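Local coordinates for protein predicted ATPase of the ABC class (Vibrio vulnificus, PDB 5D6A) that binds the ATP analogue AMP-PNP and probably hydrolyses ATP as an ATPase of the ABC class, at residues A[302-307]-A[499-504]; A[480-485]-A[507-512]; A[495-500]-A[560-565]. All coordinates share one frame; numbering follows the deposited sequence.

All three contacts tie the C-terminal domain together or fasten it to the P-loop domain. Interaction 1 joins the loop after strand 301-302, an edge of the mixed sheet of the P-loop domain, to loop 499-504. Interactions 2 and 3 reach outer strands 480-483 and 493-496 of one three-stranded antiparallel sheet. Along the chain 302-307 comes first, then 480-485, the overlapping 495-500 and 499-504, 507-512 and 560-565, so interaction 2 alternates with both others. The centre of interaction 3 is about 8 Å from that of interaction 1 and about 11 Å from that of interaction 2. Shared Ala499 and Leu500 and the Glu306-Arg565 salt bridge carry C-terminal packing into the junction with the ATPase core.

Interaction 1 of 3, residues A[302-307]-A[499-504]; sequences KIRAEE and ALEQLE
Lys302 and Arg304 reach toward one carboxylate, that of Glu501, and each takes a different oxygen. The lysine chain slants across the glutamate and bends at its last torsion (chi4 -66°), which brings NZ to 2.9 Å from Glu501 OE2. It arrives on the syn side of the carboxylate, though tilted from its plane. Arg304 crosses Glu501 at about a right angle; its NH2 stands 3.6 Å from Glu501 OE1 in a longer salt bridge, with the guanidinium and carboxylate planes turned 65° apart. The long, flexible basic chains suit the end of strand 301-302 and the loop after it because they can span the gap to an acid on the other segment. Glu279 also lies close to Glu501, and the two cations would be expected to offset that crowding of acids.

Beside this network Gln502 is used as an amide with two functions. Its OE1 accepts the backbone N-H of Lys302 at 3.2 Å, a nearly straight bond whose donor sits well above the carbonyl plane, while its NE2 donates to the carbonyl oxygens of Glu279 and Ala300. One side chain thereby joins the loop to two backbone segments of the P-loop domain.

At the other end Glu306 lies against the methyl of Ala499, with its CD 3.3 Å from Ala499 CB. A small residue fits here, beside a carboxylate that goes on to a salt bridge with Arg565. A water also spans the gap, donating to Glu306 OE1 and accepting from Ala499 N, 2.8 Å away. The two segments run nearly antiparallel, and Leu500 to Leu503 forms a type I beta turn that presents Glu501 and Gln502 together. The arrangement is a salt-bridged interdomain junction, linking the C-terminal domain to the edge of the P-loop ATPase sheet.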
# COMPACT_ATOMS: atom_id res chain seq x y z
N LYS A 302 -10.05 -4.51 13.03
CA LYS A 302 -9.23 -5.61 12.54
C LYS A 302 -7.78 -5.23 12.75
O LYS A 302 -7.33 -4.18 12.29
CB LYS A 302 -9.50 -5.92 11.07
CG LYS A 302 -8.70 -7.11 10.55
CD LYS A 302 -9.28 -7.65 9.26
CE LYS A 302 -8.57 -8.89 8.74
NZ LYS A 302 -7.16 -8.65 8.33
N ILE A 303 -7.06 -6.08 13.46
CA ILE A 303 -5.66 -5.83 13.73
C ILE A 303 -4.81 -6.84 12.96
O ILE A 303 -5.20 -7.99 12.78
CB ILE A 303 -5.35 -5.87 15.24
CG1 ILE A 303 -5.61 -7.26 15.83
CG2 ILE A 303 -6.18 -4.84 15.98
CD1 ILE A 303 -5.31 -7.36 17.31
N ARG A 304 -3.66 -6.37 12.50
CA ARG A 304 -2.72 -7.18 11.75
C ARG A 304 -1.32 -6.70 12.09
O ARG A 304 -1.15 -5.80 12.92
CB ARG A 304 -2.98 -7.04 10.25
CG ARG A 304 -2.87 -5.62 9.72
CD ARG A 304 -3.15 -5.56 8.23
NE ARG A 304 -2.20 -6.34 7.45
CZ ARG A 304 -2.29 -6.56 6.14
NH1 ARG A 304 -1.37 -7.29 5.52
NH2 ARG A 304 -3.30 -6.05 5.43
N ALA A 305 -0.32 -7.30 11.46
CA ALA A 305 1.05 -6.91 11.70
C ALA A 305 1.44 -5.73 10.81
O ALA A 305 1.12 -5.71 9.62
CB ALA A 305 1.98 -8.08 11.46
N GLU A 306 2.10 -4.75 11.41
CA GLU A 306 2.62 -3.58 10.69
C GLU A 306 4.12 -3.55 10.81
O GLU A 306 4.68 -3.88 11.86
CB GLU A 306 2.04 -2.27 11.21
CG GLU A 306 0.80 -1.80 10.47
CD GLU A 306 0.31 -0.45 10.97
OE1 GLU A 306 0.46 0.56 10.24
OE2 GLU A 306 -0.21 -0.39 12.10
N GLU A 307 4.78 -3.14 9.74
CA GLU A 307 6.21 -3.05 9.71
C GLU A 307 6.55 -1.57 9.61
O GLU A 307 5.97 -0.85 8.79
CB GLU A 307 6.75 -3.81 8.49
CG GLU A 307 8.25 -4.07 8.49
CD GLU A 307 8.68 -5.13 9.50
OE1 GLU A 307 7.82 -5.67 10.23
OE2 GLU A 307 9.89 -5.43 9.55
N ALA A 499 -2.48 0.06 6.69
CA ALA A 499 -2.91 -1.04 7.55
C ALA A 499 -4.39 -0.98 7.90
O ALA A 499 -5.02 -2.02 8.13
CB ALA A 499 -2.07 -1.09 8.81
N LEU A 500 -4.95 0.22 7.96
CA LEU A 500 -6.36 0.40 8.28
C LEU A 500 -7.16 0.07 7.04
O LEU A 500 -7.63 0.96 6.33
CB LEU A 500 -6.63 1.84 8.73
CG LEU A 500 -5.76 2.38 9.87
CD1 LEU A 500 -6.14 3.82 10.19
CD2 LEU A 500 -5.87 1.51 11.11
N GLU A 501 -7.31 -1.23 6.78
CA GLU A 501 -8.02 -1.69 5.58
C GLU A 501 -9.53 -1.57 5.68
O GLU A 501 -10.22 -1.68 4.67
CB GLU A 501 -7.61 -3.13 5.23
CG GLU A 501 -7.98 -4.19 6.26
CD GLU A 501 -7.52 -5.58 5.84
OE1 GLU A 501 -6.79 -5.69 4.83
OE2 GLU A 501 -7.88 -6.56 6.52
N GLN A 502 -10.05 -1.35 6.88
CA GLN A 502 -11.48 -1.18 7.07
C GLN A 502 -11.98 0.16 6.51
O GLN A 502 -13.16 0.28 6.19
CB GLN A 502 -11.86 -1.30 8.54
CG GLN A 502 -11.92 -2.73 9.05
CD GLN A 502 -12.23 -2.79 10.53
OE1 GLN A 502 -11.50 -2.25 11.34
NE2 GLN A 502 -13.30 -3.49 10.89
N LEU A 503 -11.10 1.15 6.41
CA LEU A 503 -11.49 2.46 5.87
C LEU A 503 -12.09 2.28 4.49
O LEU A 503 -11.61 1.47 3.69
CB LEU A 503 -10.31 3.43 5.81
CG LEU A 503 -9.84 4.02 7.13
CD1 LEU A 503 -8.61 4.90 6.92
CD2 LEU A 503 -10.95 4.82 7.79
N GLU A 504 -13.14 3.05 4.21
CA GLU A 504 -13.87 2.95 2.95
C GLU A 504 -13.55 4.07 1.96
O GLU A 504 -13.28 3.81 0.79
CB GLU A 504 -15.37 2.96 3.24
CG GLU A 504 -16.26 2.81 2.02
CD GLU A 504 -16.12 1.47 1.33
OE1 GLU A 504 -15.78 0.47 2.00
OE2 GLU A 504 -16.38 1.41 0.12
O HOH W 1 -1.25 1.98 8.25

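Interaction 2 of 3, residues A[480-485]-A[507-512]; sequences VSAKGK and DEVNAI
Ala482 meets two consecutive residues of the helix, Val509 and Asn510. Its methyl touches Val509 CG1 at 3.3 Å, while its backbone N lies near the side-chain oxygen of Asn510. The resulting hydrogen bond, from Ala482 N to Asn510 OD1 at 2.9 Å, is weak, since its N-H...O angle is only 121°. That oxygen is also close to the alanine CB, so the end of the amide packs against the strand as well as bonding to it. Alanine suits the position because its short side chain lets the strand come down close to the helix, where the CA atoms of Ala482 and Asn510 are 5.5 Å apart.

The two branches of Val509 divide the work. With CG1 anti to the backbone N (chi1 177°), that methyl faces Ala482, and CG2 turns to the bend that follows the strand, 3.8 Å from Lys485 O. A beta-branched residue can thus fill both directions with no long chain to bend. Gly484 belongs to this bend; its positive phi is one that glycine adopts easily.

The strand and helix run roughly antiparallel, at 151°, with their axes 7.1 Å apart. This is helix-on-sheet packing: strand 480-483 is an outer strand of the antiparallel sheet of the C-terminal domain, and helix 506-519 lies against one face of it.

Further out, Val509 also packs on Leu488 of the middle strand, and Ser481 is backbone-bonded to Arg489 of that strand, which ties the outer strand, and with it Ala482, to the sheet. The start of the helix is held by Glu508, whose OE2 accepts from the backbone N of Glu504 and of Ser505. Near it Asp507, facing away from the strand, is anchored by Ser119, while Asn510 also touches Leu551.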
# COMPACT_ATOMS: atom_id res chain seq x y z
N VAL A 480 -4.02 20.50 5.08
CA VAL A 480 -4.80 19.36 5.56
C VAL A 480 -5.50 18.66 4.40
O VAL A 480 -6.49 19.16 3.87
CB VAL A 480 -5.89 19.77 6.58
CG1 VAL A 480 -6.67 18.55 7.05
CG2 VAL A 480 -5.27 20.49 7.77
N SER A 481 -4.98 17.50 4.00
CA SER A 481 -5.56 16.74 2.88
C SER A 481 -5.13 15.29 2.88
O SER A 481 -4.11 14.91 3.46
CB SER A 481 -5.13 17.35 1.55
OG SER A 481 -5.52 18.70 1.44
N ALA A 482 -5.92 14.48 2.19
CA ALA A 482 -5.66 13.06 2.08
C ALA A 482 -5.34 12.68 0.64
O ALA A 482 -5.91 13.25 -0.30
CB ALA A 482 -6.88 12.28 2.55
N LYS A 483 -4.42 11.74 0.48
CA LYS A 483 -4.06 11.20 -0.83
C LYS A 483 -4.60 9.79 -0.86
O LYS A 483 -3.89 8.83 -0.55
CB LYS A 483 -2.55 11.21 -1.06
CG LYS A 483 -1.95 12.60 -1.22
CD LYS A 483 -0.48 12.53 -1.60
CE LYS A 483 0.09 13.92 -1.84
NZ LYS A 483 1.52 13.88 -2.26
N GLY A 484 -5.87 9.67 -1.21
CA GLY A 484 -6.54 8.38 -1.25
C GLY A 484 -6.88 7.94 0.16
O GLY A 484 -7.12 8.78 1.03
N LYS A 485 -6.91 6.64 0.38
CA LYS A 485 -7.22 6.07 1.69
C LYS A 485 -5.95 5.79 2.49
O LYS A 485 -5.98 5.76 3.72
CB LYS A 485 -7.99 4.76 1.52
CG LYS A 485 -9.29 4.87 0.75
CD LYS A 485 -9.99 3.53 0.60
CE LYS A 485 -9.17 2.53 -0.22
NZ LYS A 485 -9.89 1.25 -0.46
N ASP A 507 -12.77 10.40 1.91
CA ASP A 507 -13.57 11.44 2.55
C ASP A 507 -13.44 11.35 4.05
O ASP A 507 -13.31 12.37 4.72
CB ASP A 507 -15.05 11.33 2.17
CG ASP A 507 -15.31 11.64 0.70
OD1 ASP A 507 -14.34 11.83 -0.06
OD2 ASP A 507 -16.50 11.69 0.32
N GLU A 508 -13.49 10.14 4.59
CA GLU A 508 -13.33 9.98 6.04
C GLU A 508 -11.89 10.25 6.48
O GLU A 508 -11.66 10.66 7.61
CB GLU A 508 -13.91 8.65 6.58
CG GLU A 508 -13.54 7.37 5.84
CD GLU A 508 -14.29 6.14 6.36
OE1 GLU A 508 -14.78 6.16 7.50
OE2 GLU A 508 -14.38 5.15 5.61
N VAL A 509 -10.93 10.07 5.57
CA VAL A 509 -9.53 10.37 5.88
C VAL A 509 -9.39 11.89 5.99
O VAL A 509 -8.69 12.40 6.87
CB VAL A 509 -8.55 9.81 4.82
CG1 VAL A 509 -7.12 10.21 5.14
CG2 VAL A 509 -8.66 8.30 4.74
N ASN A 510 -10.06 12.62 5.09
CA ASN A 510 -10.05 14.08 5.15
C ASN A 510 -10.71 14.52 6.45
O ASN A 510 -10.21 15.42 7.13
CB ASN A 510 -10.79 14.70 3.96
CG ASN A 510 -9.97 14.67 2.69
OD1 ASN A 510 -8.75 14.87 2.71
ND2 ASN A 510 -10.64 14.46 1.56
N ALA A 511 -11.82 13.88 6.79
CA ALA A 511 -12.53 14.20 8.02
C ALA A 511 -11.64 13.96 9.23
O ALA A 511 -11.69 14.72 10.19
CB ALA A 511 -13.81 13.38 8.12
N ILE A 512 -10.82 12.91 9.18
CA ILE A 512 -9.90 12.60 10.27
C ILE A 512 -8.94 13.78 10.45
O ILE A 512 -8.68 14.21 11.57
CB ILE A 512 -9.12 11.29 10.02
CG1 ILE A 512 -10.06 10.08 10.18
CG2 ILE A 512 -7.97 11.14 11.01
CD1 ILE A 512 -9.45 8.75 9.77

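Interaction 3 of 3, residues A[495-500]-A[560-565]; sequences TDLSAL and MAALNR
Leu497, Leu500 and two successive alanines of the helix make the close-packed part of this contact. Leu497 CD2 presses on Ala562 CB at 3.5 Å, and both terminal methyls of Leu500 settle on Ala561, with CD2 3.9 Å from its CB. Alanines suit a helix face met this closely, because their single methyls let the branched leucines come near the backbone. Thr495 adds its methyl: a chi1 of -57° sets OG1 beside the backbone N and turns CG2 anti to it, 3.4 Å from Ala562 O and near the CB of Arg565.

Arg565 closes one flank. Its guanidinium has Leu500 CD2 over one face, 4.0 Å above the plane. At the edge, NH2 donates in the guanidinium plane to Ala561 O at 2.9 Å, while NH1 forms a salt bridge with Glu306; Trp346 adds a cation-pi contact. These partners fix the group's rotation and pair its buried charge.

Toward solvent the contact thins. Asp496 approaches segment 560-565 through its backbone oxygen, 3.9 Å from Arg565 CD, and its carboxylate turns instead to its own loop. There OD1 takes both the OG and the backbone N of Ser498, the latter bond defining an Asx turn. The end of strand 493-496 and the loop after it thus pack on helix 556-564, as in the helix-on-sheet packing of an alpha+beta domain.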
# COMPACT_ATOMS: atom_id res chain seq x y z
N THR A 495 0.98 10.67 7.22
CA THR A 495 0.63 9.50 8.03
C THR A 495 0.20 8.35 7.14
O THR A 495 -0.71 8.49 6.33
CB THR A 495 -0.52 9.82 9.00
OG1 THR A 495 -0.15 10.93 9.83
CG2 THR A 495 -0.84 8.62 9.88
N ASP A 496 0.85 7.21 7.31
CA ASP A 496 0.54 6.02 6.54
C ASP A 496 -0.64 5.29 7.19
O ASP A 496 -0.57 4.87 8.35
CB ASP A 496 1.77 5.12 6.47
CG ASP A 496 1.57 3.92 5.58
OD1 ASP A 496 0.43 3.71 5.10
OD2 ASP A 496 2.55 3.18 5.36
N LEU A 497 -1.73 5.14 6.43
CA LEU A 497 -2.94 4.49 6.92
C LEU A 497 -3.25 3.21 6.13
O LEU A 497 -4.39 2.75 6.13
CB LEU A 497 -4.12 5.45 6.83
CG LEU A 497 -3.99 6.80 7.56
CD1 LEU A 497 -5.24 7.65 7.33
CD2 LEU A 497 -3.77 6.60 9.05
N SER A 498 -2.24 2.64 5.49
CA SER A 498 -2.40 1.42 4.69
C SER A 498 -2.98 0.25 5.47
O SER A 498 -3.84 -0.47 4.98
CB SER A 498 -1.06 0.99 4.11
OG SER A 498 -0.50 2.00 3.30
N ALA A 499 -2.48 0.06 6.69
CA ALA A 499 -2.91 -1.04 7.55
C ALA A 499 -4.39 -0.98 7.90
O ALA A 499 -5.02 -2.02 8.13
CB ALA A 499 -2.07 -1.09 8.81
N LEU A 500 -4.95 0.22 7.96
CA LEU A 500 -6.36 0.40 8.28
C LEU A 500 -7.16 0.07 7.04
O LEU A 500 -7.63 0.96 6.33
CB LEU A 500 -6.63 1.84 8.73
CG LEU A 500 -5.76 2.38 9.87
CD1 LEU A 500 -6.14 3.82 10.19
CD2 LEU A 500 -5.87 1.51 11.11
N MSE A 560 -8.17 7.94 16.25
CA MSE A 560 -7.12 7.57 17.20
C MSE A 560 -6.11 6.71 16.49
O MSE A 560 -4.90 6.95 16.60
CB MSE A 560 -7.68 6.78 18.37
CG MSE A 560 -8.43 7.65 19.38
SE MSE A 560 -7.25 9.07 20.07
CE MSE A 560 -5.88 7.95 20.94
N ALA A 561 -6.59 5.71 15.76
CA ALA A 561 -5.71 4.82 15.02
C ALA A 561 -4.76 5.62 14.13
O ALA A 561 -3.55 5.37 14.11
CB ALA A 561 -6.52 3.84 14.18
N ALA A 562 -5.31 6.59 13.39
CA ALA A 562 -4.50 7.43 12.50
C ALA A 562 -3.53 8.28 13.32
O ALA A 562 -2.38 8.47 12.94
CB ALA A 562 -5.41 8.33 11.67
N LEU A 563 -4.02 8.77 14.45
CA LEU A 563 -3.23 9.62 15.34
C LEU A 563 -2.12 8.82 16.02
O LEU A 563 -1.04 9.36 16.27
CB LEU A 563 -4.17 10.27 16.36
CG LEU A 563 -3.70 11.48 17.16
CD1 LEU A 563 -3.16 12.58 16.27
CD2 LEU A 563 -4.86 11.99 18.00
N ASN A 564 -2.38 7.54 16.30
CA ASN A 564 -1.39 6.66 16.92
C ASN A 564 -0.22 6.38 15.98
O ASN A 564 0.84 5.94 16.42
CB ASN A 564 -2.02 5.31 17.31
CG ASN A 564 -3.03 5.44 18.44
OD1 ASN A 564 -3.00 6.39 19.21
ND2 ASN A 564 -3.91 4.46 18.55
N ARG A 565 -0.44 6.60 14.68
CA ARG A 565 0.58 6.36 13.66
C ARG A 565 1.24 7.64 13.14
O ARG A 565 2.09 7.57 12.25
CB ARG A 565 -0.03 5.57 12.50
CG ARG A 565 -0.39 4.16 12.91
CD ARG A 565 -1.28 3.46 11.89
NE ARG A 565 -1.49 2.07 12.28
CZ ARG A 565 -2.33 1.67 13.23
NH1 ARG A 565 -2.44 0.38 13.52
NH2 ARG A 565 -3.06 2.55 13.91